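Local coordinates for protein LAR_0958 cell surface adhesin (Lactobacillus reuteri, PDB 4NG0) that probably mediates attachment of the bacterium to mucus, as one repeat of a cell-surface adhesin with a ubiquitin-like beta-grasp fold, at residues P53-L61 against S86-L94. Numbering follows the deposited sequence.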
loop_
_atom_site.group_PDB
_atom_site.type_symbol
_atom_site.label_atom_id
_atom_site.label_comp_id
_atom_site.label_asym_id
_atom_site.label_seq_id
_atom_site.Cartn_x
_atom_site.Cartn_y
_atom_site.Cartn_z
ATOM N N PRO A 53 -9.389 8.412 -1.447
ATOM C CA PRO A 53 -9.750 9.696 -2.046
ATOM C C PRO A 53 -10.414 9.545 -3.405
ATOM O O PRO A 53 -10.339 8.481 -4.031
ATOM C CB PRO A 53 -8.393 10.390 -2.205
ATOM C CG PRO A 53 -7.466 9.255 -2.489
ATOM C CD PRO A 53 -7.964 8.097 -1.650
ATOM N N THR A 54 -11.075 10.619 -3.821
ATOM C CA THR A 54 -11.724 10.735 -5.126
ATOM C C THR A 54 -11.088 11.831 -5.988
ATOM O O THR A 54 -10.888 11.652 -7.196
ATOM C CB THR A 54 -13.218 11.027 -4.942
ATOM O OG1 THR A 54 -13.826 9.871 -4.352
ATOM C CG2 THR A 54 -13.896 11.310 -6.274
ATOM N N ASP A 55 -10.768 12.965 -5.373
ATOM C CA ASP A 55 -10.230 14.117 -6.109
ATOM C C ASP A 55 -8.846 13.853 -6.690
ATOM O O ASP A 55 -8.048 13.099 -6.120
ATOM C CB ASP A 55 -10.140 15.329 -5.185
ATOM C CG ASP A 55 -11.499 15.877 -4.801
ATOM O OD1 ASP A 55 -12.466 15.709 -5.573
ATOM O OD2 ASP A 55 -11.574 16.484 -3.711
ATOM N N ALA A 56 -8.570 14.503 -7.818
ATOM C CA ALA A 56 -7.237 14.471 -8.404
ATOM C C ALA A 56 -6.228 14.951 -7.384
ATOM O O ALA A 56 -6.471 15.900 -6.644
ATOM C CB ALA A 56 -7.178 15.333 -9.651
ATOM N N GLY A 57 -5.089 14.273 -7.341
ATOM C CA GLY A 57 -4.077 14.576 -6.359
ATOM C C GLY A 57 -3.061 13.465 -6.272
ATOM O O GLY A 57 -3.215 12.409 -6.903
ATOM N N LYS A 58 -2.015 13.715 -5.490
ATOM C CA LYS A 58 -0.972 12.733 -5.231
ATOM C C LYS A 58 -1.083 12.304 -3.777
ATOM O O LYS A 58 -1.056 13.149 -2.874
ATOM C CB LYS A 58 0.415 13.336 -5.502
ATOM C CG LYS A 58 1.565 12.330 -5.433
ATOM C CD LYS A 58 2.901 13.031 -5.687
ATOM C CE LYS A 58 4.082 12.117 -5.411
ATOM N NZ LYS A 58 5.379 12.846 -5.500
ATOM N N TYR A 59 -1.218 10.998 -3.559
ATOM C CA TYR A 59 -1.482 10.446 -2.233
ATOM C C TYR A 59 -0.486 9.355 -1.888
ATOM O O TYR A 59 0.181 8.809 -2.771
ATOM C CB TYR A 59 -2.891 9.832 -2.211
ATOM C CG TYR A 59 -3.974 10.797 -2.621
ATOM C CD1 TYR A 59 -4.447 10.845 -3.931
ATOM C CD2 TYR A 59 -4.511 11.672 -1.701
ATOM C CE1 TYR A 59 -5.435 11.738 -4.302
ATOM C CE2 TYR A 59 -5.510 12.582 -2.059
ATOM C CZ TYR A 59 -5.968 12.599 -3.359
ATOM O OH TYR A 59 -6.963 13.489 -3.731
ATOM N N THR A 60 -0.402 9.004 -0.608
ATOM C CA THR A 60 0.367 7.832 -0.204
ATOM C C THR A 60 -0.452 6.899 0.666
ATOM O O THR A 60 -1.474 7.290 1.230
ATOM C CB THR A 60 1.667 8.198 0.549
ATOM O OG1 THR A 60 1.348 8.841 1.788
ATOM C CG2 THR A 60 2.532 9.117 -0.284
ATOM N N LEU A 61 -0.008 5.651 0.749
ATOM C CA LEU A 61 -0.545 4.690 1.697
ATOM C C LEU A 61 0.608 4.108 2.484
ATOM O O LEU A 61 1.734 4.056 1.989
ATOM C CB LEU A 61 -1.268 3.544 0.994
ATOM C CG LEU A 61 -2.564 3.905 0.277
ATOM C CD1 LEU A 61 -2.307 4.118 -1.219
ATOM C CD2 LEU A 61 -3.608 2.821 0.509
ATOM N N SER A 86 7.330 2.945 1.359
ATOM C CA SER A 86 6.684 4.111 0.778
ATOM C C SER A 86 5.835 3.626 -0.388
ATOM O O SER A 86 6.238 2.732 -1.113
ATOM C CB SER A 86 7.740 5.117 0.293
ATOM O OG SER A 86 7.146 6.258 -0.319
ATOM N N TYR A 87 4.653 4.209 -0.564
ATOM C CA TYR A 87 3.788 3.817 -1.670
ATOM C C TYR A 87 3.007 5.032 -2.133
ATOM O O TYR A 87 2.393 5.711 -1.324
ATOM C CB TYR A 87 2.825 2.695 -1.257
ATOM C CG TYR A 87 1.987 2.207 -2.417
ATOM C CD1 TYR A 87 0.832 2.884 -2.804
ATOM C CD2 TYR A 87 2.367 1.089 -3.145
ATOM C CE1 TYR A 87 0.085 2.456 -3.876
ATOM C CE2 TYR A 87 1.624 0.648 -4.219
ATOM C CZ TYR A 87 0.482 1.341 -4.582
ATOM O OH TYR A 87 -0.269 0.909 -5.649
ATOM N N THR A 88 3.033 5.305 -3.430
ATOM C CA THR A 88 2.385 6.502 -3.960
ATOM C C THR A 88 1.268 6.188 -4.956
ATOM O O THR A 88 1.470 5.450 -5.925
ATOM C CB THR A 88 3.415 7.429 -4.639
ATOM O OG1 THR A 88 4.420 7.789 -3.683
ATOM C CG2 THR A 88 2.739 8.704 -5.148
ATOM N N TYR A 89 0.093 6.765 -4.723
ATOM C CA TYR A 89 -1.058 6.575 -5.603
ATOM C C TYR A 89 -1.487 7.937 -6.112
ATOM O O TYR A 89 -1.762 8.841 -5.313
ATOM C CB TYR A 89 -2.232 5.915 -4.854
ATOM C CG TYR A 89 -3.313 5.412 -5.800
ATOM C CD1 TYR A 89 -4.159 6.312 -6.466
ATOM C CD2 TYR A 89 -3.470 4.054 -6.060
ATOM C CE1 TYR A 89 -5.117 5.878 -7.341
ATOM C CE2 TYR A 89 -4.443 3.609 -6.947
ATOM C CZ TYR A 89 -5.259 4.530 -7.584
ATOM O OH TYR A 89 -6.229 4.104 -8.470
ATOM N N THR A 90 -1.538 8.090 -7.436
ATOM C CA THR A 90 -1.943 9.357 -8.034
ATOM C C THR A 90 -3.293 9.261 -8.732
ATOM O O THR A 90 -3.545 8.336 -9.504
ATOM C CB THR A 90 -0.888 9.821 -9.059
ATOM O OG1 THR A 90 0.378 9.941 -8.400
ATOM C CG2 THR A 90 -1.259 11.161 -9.680
ATOM N N ILE A 91 -4.169 10.229 -8.466
ATOM C CA ILE A 91 -5.372 10.370 -9.271
ATOM C C ILE A 91 -5.111 11.547 -10.211
ATOM O O ILE A 91 -4.901 12.669 -9.770
ATOM C CB ILE A 91 -6.615 10.631 -8.403
ATOM C CG1 ILE A 91 -6.866 9.458 -7.457
ATOM C CG2 ILE A 91 -7.837 10.851 -9.282
ATOM C CD1 ILE A 91 -8.060 9.680 -6.512
ATOM N N ASN A 92 -5.076 11.274 -11.507
ATOM C CA ASN A 92 -4.816 12.313 -12.490
ATOM C C ASN A 92 -6.107 13.015 -12.897
ATOM O O ASN A 92 -7.163 12.385 -12.929
ATOM C CB ASN A 92 -4.127 11.704 -13.712
ATOM C CG ASN A 92 -2.714 11.245 -13.408
ATOM O OD1 ASN A 92 -1.889 12.038 -12.963
ATOM N ND2 ASN A 92 -2.445 9.965 -13.608
ATOM N N PRO A 93 -6.046 14.315 -13.214
ATOM C CA PRO A 93 -7.269 14.998 -13.655
ATOM C C PRO A 93 -7.790 14.398 -14.957
ATOM O O PRO A 93 -7.013 13.856 -15.750
ATOM C CB PRO A 93 -6.816 16.445 -13.887
ATOM C CG PRO A 93 -5.533 16.596 -13.110
ATOM C CD PRO A 93 -4.894 15.230 -13.123
ATOM N N LEU A 94 -9.096 14.500 -15.168
ATOM C CA LEU A 94 -9.738 13.995 -16.375
ATOM C C LEU A 94 -9.675 15.030 -17.481
ATOM O O LEU A 94 -10.124 16.166 -17.305
ATOM C CB LEU A 94 -11.202 13.664 -16.064
ATOM C CG LEU A 94 -12.102 13.294 -17.247
ATOM C CD1 LEU A 94 -11.561 12.091 -17.985
ATOM C CD2 LEU A 94 -13.527 13.032 -16.752
HETATM O O HOH W 1 3.853 5.713 1.988
#
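Gly57 and Tyr59 pair with Ile91 and Tyr89 through two reciprocal sets of backbone hydrogen bonds, joining antiparallel strands 57-61 and 88-92, whose axes come within 4.6 Å. Leu61 N extends the ladder to Tyr87 O at a longer 3.2 Å, and beyond it a water bridges Leu61 O and Tyr87 N. Side chains alternate between the two faces. On one, Ile91 turns CD1 into the bend of residues 53-56, meeting Asp55 O at 3.4 Å, Thr54 O and, more loosely, Pro53 CG; with CG1 anti to the carbonyl carbon (chi1 -62°), CD1 is carried to these carbonyls while CG2 lies against Ala56 CA. The Tyr59 ring passes Ile91 obliquely, CE1 to CD1 4.0 Å. Within 53-61, Pro53 CG sits over the centre of one face of that ring, 3.5 Å above its plane, and the Tyr59 hydroxyl donates to Asp55 O at 2.7 Å, from above the carbonyl plane, tying the ring to the turn. Within the mixed sheet of this ubiquitin-like beta-grasp fold, strand 83-92 is central, flanked by strands 57-63 and 3-12. Further along, Leu61 and Tyr87 lie side by side and point the same way, CD1 to CD1 3.7 Å; the Tyr87 hydroxyl hydrogen-bonds to Thr24 OG1 and its ring meets Phe20 edge-to-face. Trp45, from strand 43-45, touches Pro53, Tyr59 and Leu61 and packs edge-to-face with Tyr89. The other face carries Lys58, Thr60, Thr88 and Thr90: the extended Lys58 chain runs across Thr88, CE to CG2 3.7 Å, and Thr60 OG1 hydrogen-bonds to Asn46 ND2.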